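Local coordinates for nisin immunity protein (Lactococcus lactis subsp. lactis, PDB 5XHB) that takes part in immunity against nisin supplied from outside the cell, at residues A[196-201]-A[212-217]. Residues are numbered along the deposited sequence; the frame is centred on the assembly and turned at random.
Sequences YGEIHS and AVEIND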
loop_
_atom_site.group_PDB
_atom_site.type_symbol
_atom_site.label_atom_id
_atom_site.label_comp_id
_atom_site.label_asym_id
_atom_site.label_seq_id
_atom_site.Cartn_x
_atom_site.Cartn_y
_atom_site.Cartn_z
ATOM N N TYR A 196 -18.392 -3.286 -10.127
ATOM C CA TYR A 196 -17.170 -3.374 -9.320
ATOM C C TYR A 196 -17.509 -3.712 -7.882
ATOM O O TYR A 196 -18.277 -2.982 -7.230
ATOM C CB TYR A 196 -16.395 -2.057 -9.338
ATOM C CG TYR A 196 -16.048 -1.503 -10.702
ATOM C CD1 TYR A 196 -17.037 -1.012 -11.549
ATOM C CD2 TYR A 196 -14.727 -1.403 -11.112
ATOM C CE1 TYR A 196 -16.719 -0.471 -12.797
ATOM C CE2 TYR A 196 -14.398 -0.867 -12.368
ATOM C CZ TYR A 196 -15.410 -0.393 -13.194
ATOM O OH TYR A 196 -15.112 0.140 -14.430
ATOM N N GLY A 197 -16.922 -4.790 -7.378
ATOM C CA GLY A 197 -17.217 -5.236 -6.029
ATOM C C GLY A 197 -16.109 -4.919 -5.035
ATOM O O GLY A 197 -15.686 -3.769 -4.901
ATOM N N GLU A 198 -15.634 -5.951 -4.342
ATOM C CA GLU A 198 -14.639 -5.766 -3.287
ATOM C C GLU A 198 -13.242 -5.579 -3.852
ATOM O O GLU A 198 -12.955 -5.997 -4.971
ATOM C CB GLU A 198 -14.649 -6.963 -2.339
ATOM C CG GLU A 198 -15.970 -7.154 -1.642
ATOM C CD GLU A 198 -15.960 -8.318 -0.671
ATOM O OE1 GLU A 198 -14.998 -9.125 -0.669
ATOM O OE2 GLU A 198 -16.935 -8.428 0.090
ATOM N N ILE A 199 -12.376 -4.968 -3.051
ATOM C CA ILE A 199 -10.947 -4.942 -3.342
ATOM C C ILE A 199 -10.227 -5.706 -2.233
ATOM O O ILE A 199 -10.528 -5.525 -1.051
ATOM C CB ILE A 199 -10.406 -3.498 -3.460
ATOM C CG1 ILE A 199 -10.926 -2.881 -4.764
ATOM C CG2 ILE A 199 -8.874 -3.502 -3.486
ATOM C CD1 ILE A 199 -10.764 -1.424 -4.855
ATOM N N HIS A 200 -9.339 -6.611 -2.635
ATOM C CA HIS A 200 -8.530 -7.376 -1.693
ATOM C C HIS A 200 -7.075 -7.240 -2.039
ATOM O O HIS A 200 -6.714 -7.099 -3.208
ATOM C CB HIS A 200 -8.875 -8.869 -1.720
ATOM C CG HIS A 200 -10.211 -9.205 -1.141
ATOM N ND1 HIS A 200 -10.352 -9.912 0.032
ATOM C CD2 HIS A 200 -11.468 -8.954 -1.583
ATOM C CE1 HIS A 200 -11.637 -10.091 0.287
ATOM N NE2 HIS A 200 -12.334 -9.518 -0.676
ATOM N N SER A 201 -6.238 -7.323 -1.010
ATOM C CA SER A 201 -4.809 -7.547 -1.208
ATOM C C SER A 201 -4.580 -8.876 -1.913
ATOM O O SER A 201 -5.441 -9.755 -1.889
ATOM C CB SER A 201 -4.090 -7.568 0.152
ATOM O OG SER A 201 -4.403 -6.398 0.885
ATOM N N ALA A 212 -6.421 -7.092 -5.975
ATOM C CA ALA A 212 -7.480 -7.798 -6.684
ATOM C C ALA A 212 -8.771 -6.986 -6.679
ATOM O O ALA A 212 -9.159 -6.441 -5.650
ATOM C CB ALA A 212 -7.721 -9.166 -6.057
ATOM N N VAL A 213 -9.417 -6.882 -7.833
ATOM C CA VAL A 213 -10.680 -6.149 -7.913
ATOM C C VAL A 213 -11.765 -7.078 -8.417
ATOM O O VAL A 213 -11.595 -7.728 -9.445
ATOM C CB VAL A 213 -10.585 -4.927 -8.864
ATOM C CG1 VAL A 213 -11.855 -4.045 -8.725
ATOM C CG2 VAL A 213 -9.332 -4.134 -8.578
ATOM N N GLU A 214 -12.874 -7.144 -7.690
ATOM C CA GLU A 214 -14.030 -7.910 -8.117
ATOM C C GLU A 214 -14.726 -7.193 -9.277
ATOM O O GLU A 214 -15.212 -6.070 -9.118
ATOM C CB GLU A 214 -14.991 -8.096 -6.936
ATOM C CG GLU A 214 -15.865 -9.317 -7.013
ATOM C CD GLU A 214 -16.573 -9.606 -5.694
ATOM O OE1 GLU A 214 -16.744 -8.672 -4.865
ATOM O OE2 GLU A 214 -16.964 -10.772 -5.492
ATOM N N ILE A 215 -14.711 -7.819 -10.450
ATOM C CA ILE A 215 -15.385 -7.294 -11.634
ATOM C C ILE A 215 -16.442 -8.303 -12.028
ATOM O O ILE A 215 -16.107 -9.437 -12.365
ATOM C CB ILE A 215 -14.441 -7.079 -12.827
ATOM C CG1 ILE A 215 -13.291 -6.118 -12.479
ATOM C CG2 ILE A 215 -15.225 -6.573 -14.033
ATOM C CD1 ILE A 215 -13.736 -4.742 -12.099
ATOM N N ASN A 216 -17.703 -7.893 -12.000
ATOM C CA ASN A 216 -18.805 -8.827 -12.237
ATOM C C ASN A 216 -18.667 -10.031 -11.302
ATOM O O ASN A 216 -18.697 -9.855 -10.083
ATOM C CB ASN A 216 -18.849 -9.195 -13.720
ATOM C CG ASN A 216 -19.059 -7.963 -14.588
ATOM O OD1 ASN A 216 -19.567 -6.953 -14.102
ATOM N ND2 ASN A 216 -18.633 -8.020 -15.852
ATOM N N ASP A 217 -18.467 -11.234 -11.828
ATOM C CA ASP A 217 -18.448 -12.393 -10.947
ATOM C C ASP A 217 -17.072 -13.005 -10.691
ATOM O O ASP A 217 -16.991 -14.175 -10.313
ATOM C CB ASP A 217 -19.366 -13.485 -11.497
ATOM C CG ASP A 217 -20.817 -13.064 -11.493
ATOM O OD1 ASP A 217 -21.383 -12.917 -10.394
ATOM O OD2 ASP A 217 -21.380 -12.864 -12.581
#
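Gly-197 N gives a nearly straight bond (172°) to Glu-214 O at 2.8 Å. Gly-197 and Glu-198 together face Glu-214 in a beta bulge, and Glu-214 N bonds in turn to Glu-198 O. Its carboxylate OE1 receives Glu-198 N at 3.0 Å through the anti lone pair, again almost straight (176°). CG stands anti to the backbone N (chi1 -154°) and the chain runs on extended, carrying the carboxylate across to the N-H that the bulge turns out of the regular pairing. Glu-198 lies alongside Glu-214 and points the same way; its own OE1 takes His-200 NE2 at 2.7 Å, in the plane of the imidazole. The ring's ND1 is bonded to Gly-152 O, so both nitrogens are tied down. Past the bulge the antiparallel pairing of strands 191-202 and 210-215 resumes, shifted by one residue, and His-200 and Ala-212 exchange two backbone bonds. On the face of Tyr-196, Ile-199, Val-213 and Ile-215 the touching groups are apolar: Ile-215 CD1 approaches Tyr-196 CD2 obliquely at 3.6 Å, while Ile-199 CG1 sits near Val-213 CG1. Tyr-196 OH is bonded to Ser-129 O. Within this part of the Spa1 C-terminal domain a carboxylate thus serves the bulge N-H. A carboxylate and a carbonyl oxygen as ring partners are consistent with a doubly protonated, cationic His-200, which would ease the closeness of Glu-198 OE1 and Glu-214 OE1, 4.6 Å apart.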